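PDB 3OEP: putative uncharacterized protein TTHA0988 from Thermus thermophilus, which is of unknown function, a KipI-KipA homologue with cyclophilin-like domains that was once misassigned as an allophanate hydrolase and may bind ATP. Local coordinates for residues P110-Y115 / A127-A132; F123-E128 / G154-I159; L301-E306 / R317-R322. All blocks are in the same frame, centred on the assembly; numbering follows the deposited sequence. Where two conformers were deposited one is given.

Contact 1 of 3, residues P110-Y115 / A127-A132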
# COMPACT_ATOMS: atom_id res chain seq x y z
N PRO A 110 31.19 6.82 -3.51
CA PRO A 110 30.69 7.24 -2.20
C PRO A 110 30.41 6.12 -1.21
O PRO A 110 30.16 4.98 -1.60
CB PRO A 110 29.36 7.94 -2.53
CG PRO A 110 29.40 8.23 -3.97
CD PRO A 110 30.22 7.13 -4.58
N LEU A 111 30.45 6.46 0.07
CA LEU A 111 29.80 5.65 1.09
C LEU A 111 28.40 6.24 1.21
O LEU A 111 28.21 7.30 1.80
CB LEU A 111 30.54 5.72 2.42
CG LEU A 111 29.91 4.88 3.54
CD1 LEU A 111 29.86 3.40 3.14
CD2 LEU A 111 30.69 5.06 4.83
N TYR A 112 27.43 5.56 0.61
CA TYR A 112 26.06 6.06 0.57
C TYR A 112 25.34 5.82 1.89
O TYR A 112 25.75 4.98 2.68
CB TYR A 112 25.26 5.36 -0.51
CG TYR A 112 25.73 5.62 -1.93
CD1 TYR A 112 26.62 4.76 -2.55
CD2 TYR A 112 25.27 6.72 -2.64
CE1 TYR A 112 27.05 4.99 -3.85
CE2 TYR A 112 25.68 6.95 -3.94
CZ TYR A 112 26.57 6.08 -4.54
OH TYR A 112 26.98 6.31 -5.84
N ARG A 113 24.28 6.58 2.10
CA ARG A 113 23.38 6.40 3.22
C ARG A 113 21.97 6.16 2.69
O ARG A 113 21.55 6.81 1.73
CB ARG A 113 23.40 7.66 4.09
CG ARG A 113 22.47 7.64 5.27
CD ARG A 113 22.50 8.98 5.99
NE ARG A 113 21.52 9.01 7.06
CZ ARG A 113 21.74 8.62 8.32
NH1 ARG A 113 22.94 8.18 8.70
NH2 ARG A 113 20.75 8.67 9.20
N VAL A 114 21.25 5.24 3.31
CA VAL A 114 19.84 5.02 3.01
C VAL A 114 19.02 6.11 3.69
O VAL A 114 18.83 6.08 4.91
CB VAL A 114 19.34 3.64 3.49
CG1 VAL A 114 17.86 3.47 3.18
CG2 VAL A 114 20.17 2.51 2.86
N TYR A 115 18.54 7.07 2.90
CA TYR A 115 17.74 8.19 3.42
C TYR A 115 16.25 7.87 3.52
O TYR A 115 15.52 8.50 4.28
CB TYR A 115 17.93 9.43 2.55
CG TYR A 115 19.19 10.19 2.89
CD1 TYR A 115 20.41 9.83 2.33
CD2 TYR A 115 19.16 11.24 3.80
CE1 TYR A 115 21.56 10.52 2.65
CE2 TYR A 115 20.32 11.94 4.12
CZ TYR A 115 21.51 11.57 3.54
OH TYR A 115 22.67 12.25 3.85
N ALA A 127 21.89 8.32 -1.00
CA ALA A 127 22.58 9.55 -1.40
C ALA A 127 23.92 9.57 -0.66
O ALA A 127 24.04 8.90 0.36
CB ALA A 127 21.73 10.78 -1.04
N GLU A 128 24.93 10.32 -1.13
CA GLU A 128 24.88 11.21 -2.30
C GLU A 128 25.67 10.69 -3.49
O GLU A 128 26.85 10.32 -3.37
CB GLU A 128 25.51 12.57 -1.94
CG GLU A 128 24.80 13.34 -0.84
CD GLU A 128 25.53 14.62 -0.43
OE1 GLU A 128 26.66 14.89 -0.91
OE2 GLU A 128 24.97 15.35 0.41
N VAL A 129 25.04 10.72 -4.66
CA VAL A 129 25.73 10.50 -5.93
C VAL A 129 26.75 11.62 -6.16
O VAL A 129 26.46 12.80 -5.91
CB VAL A 129 24.70 10.45 -7.11
CG1 VAL A 129 25.40 10.44 -8.47
CG2 VAL A 129 23.80 9.23 -6.97
N GLU A 130 27.94 11.25 -6.61
CA GLU A 130 28.99 12.22 -6.92
C GLU A 130 28.47 13.28 -7.89
O GLU A 130 27.73 12.95 -8.81
CB GLU A 130 30.20 11.53 -7.56
CG GLU A 130 31.01 10.65 -6.62
CD GLU A 130 31.75 11.44 -5.55
OE1 GLU A 130 32.55 12.32 -5.91
OE2 GLU A 130 31.53 11.16 -4.35
N PRO A 131 28.84 14.56 -7.69
CA PRO A 131 28.37 15.62 -8.58
C PRO A 131 28.48 15.30 -10.08
O PRO A 131 27.53 15.56 -10.83
CB PRO A 131 29.27 16.79 -8.21
CG PRO A 131 29.54 16.58 -6.76
CD PRO A 131 29.67 15.10 -6.59
N ALA A 132 29.60 14.73 -10.50
CA ALA A 132 29.84 14.43 -11.92
C ALA A 132 28.88 13.39 -12.50
O ALA A 132 28.73 13.31 -13.71
CB ALA A 132 31.29 13.97 -12.14
O HOH W 1 27.24 10.01 0.51
O HOH W 2 28.18 8.42 -7.25
O HOH W 3 25.17 10.81 2.60
O HOH W 4 23.88 14.41 2.64

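Contact 2 of 3, residues F123-E128 / G154-I159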
# COMPACT_ATOMS: atom_id res chain seq x y z
N PHE A 123 12.81 -0.97 -1.27
CA PHE A 123 13.50 -0.08 -2.23
C PHE A 123 14.25 1.03 -1.48
O PHE A 123 13.62 1.87 -0.86
CB PHE A 123 12.45 0.57 -3.15
CG PHE A 123 13.00 1.21 -4.41
CD1 PHE A 123 14.09 2.07 -4.38
CD2 PHE A 123 12.37 0.99 -5.62
CE1 PHE A 123 14.56 2.66 -5.56
CE2 PHE A 123 12.84 1.58 -6.79
CZ PHE A 123 13.94 2.41 -6.76
N PRO A 124 15.60 1.04 -1.56
CA PRO A 124 16.36 2.08 -0.87
C PRO A 124 16.57 3.31 -1.72
O PRO A 124 16.90 3.19 -2.90
CB PRO A 124 17.70 1.40 -0.61
CG PRO A 124 17.88 0.51 -1.81
CD PRO A 124 16.49 0.06 -2.20
N PHE A 125 16.37 4.48 -1.13
CA PHE A 125 16.80 5.73 -1.74
C PHE A 125 18.09 6.12 -1.06
O PHE A 125 18.11 6.38 0.15
CB PHE A 125 15.74 6.82 -1.58
CG PHE A 125 14.54 6.69 -2.51
CD1 PHE A 125 14.54 5.81 -3.59
CD2 PHE A 125 13.44 7.49 -2.31
CE1 PHE A 125 13.43 5.72 -4.43
CE2 PHE A 125 12.34 7.40 -3.15
CZ PHE A 125 12.33 6.52 -4.20
N LEU A 126 19.18 6.11 -1.83
CA LEU A 126 20.53 6.33 -1.34
C LEU A 126 21.09 7.65 -1.84
O LEU A 126 20.82 8.06 -2.96
CB LEU A 126 21.43 5.20 -1.84
CG LEU A 126 21.04 3.78 -1.42
CD1 LEU A 126 21.45 2.78 -2.50
CD2 LEU A 126 21.67 3.45 -0.10
N ALA A 127 21.89 8.32 -1.00
CA ALA A 127 22.58 9.55 -1.40
C ALA A 127 23.92 9.57 -0.66
O ALA A 127 24.04 8.90 0.36
CB ALA A 127 21.73 10.78 -1.04
N GLU A 128 24.93 10.32 -1.13
CA GLU A 128 24.88 11.21 -2.30
C GLU A 128 25.67 10.69 -3.49
O GLU A 128 26.85 10.32 -3.37
CB GLU A 128 25.51 12.57 -1.94
CG GLU A 128 24.80 13.34 -0.84
CD GLU A 128 25.53 14.62 -0.43
OE1 GLU A 128 26.66 14.89 -0.91
OE2 GLU A 128 24.97 15.35 0.41
N GLY A 154 19.63 12.38 -10.39
CA GLY A 154 20.17 13.49 -9.61
C GLY A 154 21.14 12.99 -8.55
O GLY A 154 22.02 12.18 -8.82
N VAL A 155 20.94 13.47 -7.32
CA VAL A 155 21.82 13.13 -6.19
C VAL A 155 21.54 11.73 -5.61
O VAL A 155 22.23 11.30 -4.68
CB VAL A 155 21.70 14.21 -5.07
CG1 VAL A 155 20.38 14.07 -4.34
CG2 VAL A 155 22.88 14.14 -4.11
N GLN A 156 20.54 11.03 -6.15
CA GLN A 156 20.12 9.75 -5.58
C GLN A 156 20.45 8.55 -6.44
O GLN A 156 20.48 8.63 -7.67
CB GLN A 156 18.62 9.76 -5.32
CG GLN A 156 18.17 10.83 -4.36
CD GLN A 156 16.74 10.63 -3.95
OE1 GLN A 156 16.47 10.05 -2.90
NE2 GLN A 156 15.80 11.07 -4.79
N THR A 157 20.70 7.42 -5.78
CA THR A 157 20.79 6.14 -6.46
C THR A 157 19.86 5.18 -5.72
O THR A 157 19.52 5.38 -4.56
CB THR A 157 22.26 5.63 -6.55
OG1 THR A 157 22.31 4.44 -7.36
CG2 THR A 157 22.85 5.34 -5.18
N GLY A 158 19.41 4.14 -6.42
CA GLY A 158 18.46 3.21 -5.84
C GLY A 158 18.56 1.84 -6.46
O GLY A 158 19.23 1.65 -7.48
N ILE A 159 17.91 0.88 -5.81
CA ILE A 159 17.88 -0.50 -6.29
C ILE A 159 16.42 -0.95 -6.33
O ILE A 159 15.75 -0.96 -5.31
CB ILE A 159 18.67 -1.45 -5.37
CG1 ILE A 159 20.10 -0.94 -5.14
CG2 ILE A 159 18.67 -2.87 -5.97
CD1 ILE A 159 20.84 -1.64 -4.03

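Contact 3 of 3, residues L301-E306 / R317-R322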
# COMPACT_ATOMS: atom_id res chain seq x y z
N LEU A 301 -26.27 -14.87 -4.02
CA LEU A 301 -27.21 -15.84 -4.58
C LEU A 301 -26.90 -17.21 -4.00
O LEU A 301 -25.79 -17.72 -4.18
CB LEU A 301 -27.09 -15.91 -6.11
CG LEU A 301 -27.49 -14.70 -6.93
CD1 LEU A 301 -27.30 -15.01 -8.41
CD2 LEU A 301 -28.93 -14.32 -6.66
N LEU A 302 -27.88 -17.80 -3.32
CA LEU A 302 -27.69 -19.11 -2.70
C LEU A 302 -28.98 -19.90 -2.81
O LEU A 302 -30.03 -19.44 -2.35
CB LEU A 302 -27.29 -18.95 -1.23
CG LEU A 302 -27.06 -20.24 -0.45
CD1 LEU A 302 -25.88 -21.00 -1.03
CD2 LEU A 302 -26.83 -19.94 1.03
N GLU A 303 -28.89 -21.09 -3.42
CA GLU A 303 -30.04 -21.99 -3.57
C GLU A 303 -31.26 -21.29 -4.18
O GLU A 303 -32.40 -21.51 -3.75
CB GLU A 303 -30.40 -22.62 -2.21
CG GLU A 303 -29.29 -23.48 -1.62
CD GLU A 303 -29.68 -24.12 -0.31
OE1 GLU A 303 -29.52 -23.47 0.75
OE2 GLU A 303 -30.15 -25.28 -0.32
N GLY A 304 -31.01 -20.43 -5.16
CA GLY A 304 -32.06 -19.72 -5.88
C GLY A 304 -32.53 -18.41 -5.25
O GLY A 304 -33.23 -17.64 -5.91
N GLU A 305 -32.15 -18.16 -4.00
CA GLU A 305 -32.60 -16.98 -3.26
C GLU A 305 -31.57 -15.86 -3.36
O GLU A 305 -30.37 -16.12 -3.33
CB GLU A 305 -32.81 -17.31 -1.78
CG GLU A 305 -33.74 -18.49 -1.50
CD GLU A 305 -35.20 -18.23 -1.86
OE1 GLU A 305 -35.96 -19.21 -1.93
OE2 GLU A 305 -35.58 -17.06 -2.06
N GLU A 306 -32.05 -14.62 -3.47
CA GLU A 306 -31.18 -13.44 -3.38
C GLU A 306 -31.03 -13.03 -1.92
O GLU A 306 -32.02 -12.99 -1.18
CB GLU A 306 -31.74 -12.27 -4.20
CG GLU A 306 -31.49 -12.39 -5.69
CD GLU A 306 -31.90 -11.15 -6.47
OE1 GLU A 306 -32.45 -10.21 -5.86
OE2 GLU A 306 -31.66 -11.11 -7.69
N ARG A 317 -23.31 -27.35 3.45
CA ARG A 317 -22.28 -28.11 2.77
C ARG A 317 -22.72 -28.46 1.35
O ARG A 317 -23.85 -28.91 1.13
CB ARG A 317 -21.98 -29.40 3.54
CG ARG A 317 -21.11 -30.40 2.80
CD ARG A 317 -20.86 -31.61 3.68
NE ARG A 317 -19.83 -31.34 4.67
CZ ARG A 317 -19.67 -32.00 5.82
NH1 ARG A 317 -20.50 -32.98 6.17
NH2 ARG A 317 -18.68 -31.65 6.63
N GLY A 318 -21.82 -28.23 0.39
CA GLY A 318 -22.06 -28.60 -1.00
C GLY A 318 -22.87 -27.61 -1.82
O GLY A 318 -23.04 -27.81 -3.01
N LYS A 319 -23.38 -26.55 -1.19
CA LYS A 319 -24.15 -25.54 -1.90
C LYS A 319 -23.25 -24.40 -2.36
O LYS A 319 -22.32 -24.01 -1.66
CB LYS A 319 -25.29 -25.00 -1.03
CG LYS A 319 -26.24 -26.08 -0.50
CD LYS A 319 -26.86 -26.92 -1.61
CE LYS A 319 -27.90 -27.90 -1.06
NZ LYS A 319 -28.63 -28.60 -2.15
N THR A 320 -23.56 -23.87 -3.55
CA THR A 320 -22.73 -22.87 -4.19
C THR A 320 -23.29 -21.47 -4.01
O THR A 320 -24.48 -21.23 -4.22
CB THR A 320 -22.55 -23.21 -5.68
OG1 THR A 320 -21.92 -24.50 -5.78
CG2 THR A 320 -21.68 -22.15 -6.39
N LEU A 321 -22.40 -20.57 -3.60
CA LEU A 321 -22.71 -19.18 -3.35
C LEU A 321 -22.12 -18.34 -4.49
O LEU A 321 -20.95 -18.49 -4.84
CB LEU A 321 -22.08 -18.76 -2.02
CG LEU A 321 -22.28 -17.32 -1.55
CD1 LEU A 321 -23.75 -17.02 -1.30
CD2 LEU A 321 -21.43 -17.10 -0.29
N ARG A 322 -22.94 -17.46 -5.05
CA ARG A 322 -22.52 -16.58 -6.14
C ARG A 322 -22.89 -15.15 -5.78
O ARG A 322 -23.63 -14.92 -4.82
CB ARG A 322 -23.20 -16.97 -7.45
CG ARG A 322 -22.83 -18.36 -7.96
CD ARG A 322 -23.67 -18.75 -9.17
NE ARG A 322 -23.28 -20.06 -9.71
CZ ARG A 322 -23.74 -21.23 -9.28
NH1 ARG A 322 -24.64 -21.31 -8.30
NH2 ARG A 322 -23.31 -22.35 -9.86
O HOH W 5 -25.73 -19.63 -6.40
O HOH W 6 -26.77 -22.52 -4.37

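Contact 1 of 3, residues P110-Y115 / A127-A132
The ring of Y112 meets residues 127-129 with its edge, where A127 C and V129 N lie near the ring plane, while P110 CB sits 3.8 Å above the plane, over the ring centre. The Y115 ring has R113 CD over one face, toward the rim, and A127 O at its edge, in plane. Both tyrosines belong to strand 112-117 of a cyclophilin-like domain, antiparallel to the end of strand 124-127. R113 and A127 form a hydrogen-bonded pair there: R113 N to A127 O is 2.9 Å, A127 N to R113 O 3.1 Å. A127 CB packs on Y115 CE1 at 3.7 Å. With CG anti to its carbonyl carbon (chi1 -65°), the Y112 ring reaches past A127, CE2 coming within 3.6 Å of E128 O; its hydroxyl bonds H107 O and accepts from a water held by E130 N. A leucine at Y112 would probably leave H107 O and that water without their hydroxyl partner and take away the flat face against which P110 CB rests. The A127-E128 peptide is cis; E128 N donates to a second water, which donates to L111 O. P110 CG touches two oxygens, E128 O at 3.4 Å and E130 OE2 at 3.6 Å.

Contact 2 of 3, residues F123-E128 / G154-I159
Two backbone hydrogen bonds tie L126 to T157 as an antiparallel hydrogen-bonded pair. L126 N lies nearly in line with the T157 carbonyl, 2.8 Å from its O, whereas T157 N reaches L126 O at 2.9 Å from a position tilted 25° out of the carbonyl plane. T157 OG1 is hydrogen-bonded to A151 O and H107 NE2. Weaker CA-H...O contacts line the seam: Q156 CA approaches L126 O at 3.2 Å, and G158 CA lies near P124 O, a buried carbonyl with no hydrogen-bond partner in the model.

Carbonyl-to-ring packing marks one end, where I159 O stands 3.5 Å above the centre of the F123 ring. CG anti to the backbone N (chi1 -164°) brings this ring against strand 156-159, close to G158; a CB there would clash with F123 CE1. The F125 ring and the Q156 amide are turned 70° apart, Q156 OE1 resting against F125 CB at 3.6 Å.

Apolar contacts follow. T157 CG2 meets L126 CB at 3.6 Å. P124 CD lies against I159 CB, and at the exposed end V155 CG2 touches E128 CB at 3.8 Å. F197 of strand 194-199 packs on L126, T157 and I159. Such antiparallel pairing of strands 124-127 and 156-159, covered by aromatic and aliphatic side chains, belongs to the mixed sheet of a cyclophilin-like domain, which also pairs 124-127 with 112-117.

Contact 3 of 3, residues L301-E306 / R317-R322
L301 and R322 face each other as an antiparallel hydrogen-bonded pair. L301 N donates to R322 O at 2.8 Å from 36° above the carbonyl plane, while R322 N lies in the carbonyl plane of L301 O at 3.0 Å. L301 O also accepts from a water, which donates again to T320 O and in turn accepts from R322 NH1 at 2.8 Å. This water lies at the edge of the R322 guanidinium, in its plane, and T320 CG2 lies 3.5 Å above one face, toward the rim. T320 O has a second water, 2.6 Å away, which accepts from E303 N, bridging the turn to strand 320-325.

The type I' turn from L302 to E305, its L302 N bonding E305 O and E305 N bonding L302 O, closes a beta hairpin between strands 298-302 and 305-307 at the edge of the antiparallel sheet. T320 OG1 is taken by T284 OG1. On the buried side L302 CB packs on L321 CD1, F313 and W315 touching both leucines. L302, with CG anti to the backbone N (chi1 -180°), sends CD1 within 3.5 Å of T320 O.

At the exposed end E303 crosses K319 at about a right angle, but OE2 stays 4.1 Å from NZ, too far for a salt bridge. The charges probably add only a diffuse attraction; the pairing probably rests mainly on backbone bonds, two bridging waters and leucine packing.

How the contacts relate
Contacts 1 and 2 are neighbours, their centres 7 Å apart, and share A127 and E128. They place strand 124-127 between strands 112-117 and 156-159 of one mixed sheet in the range of carboxyltransferase subdomain C and D. V129 N and V155 O, 2.9 Å apart, probably hydrogen-bond and join the two directly. Contact 3 comes later in the chain, in the range of subdomain A and B, pairing strands 298-302 and 320-325 of a separate six-stranded antiparallel sheet. Its centre is about 60 Å from that of contact 1 and 53 Å from that of contact 2, across the chain's centre, so the contacts belong to separate parts of one polypeptide, consistent with a KipI-KipA-like arrangement.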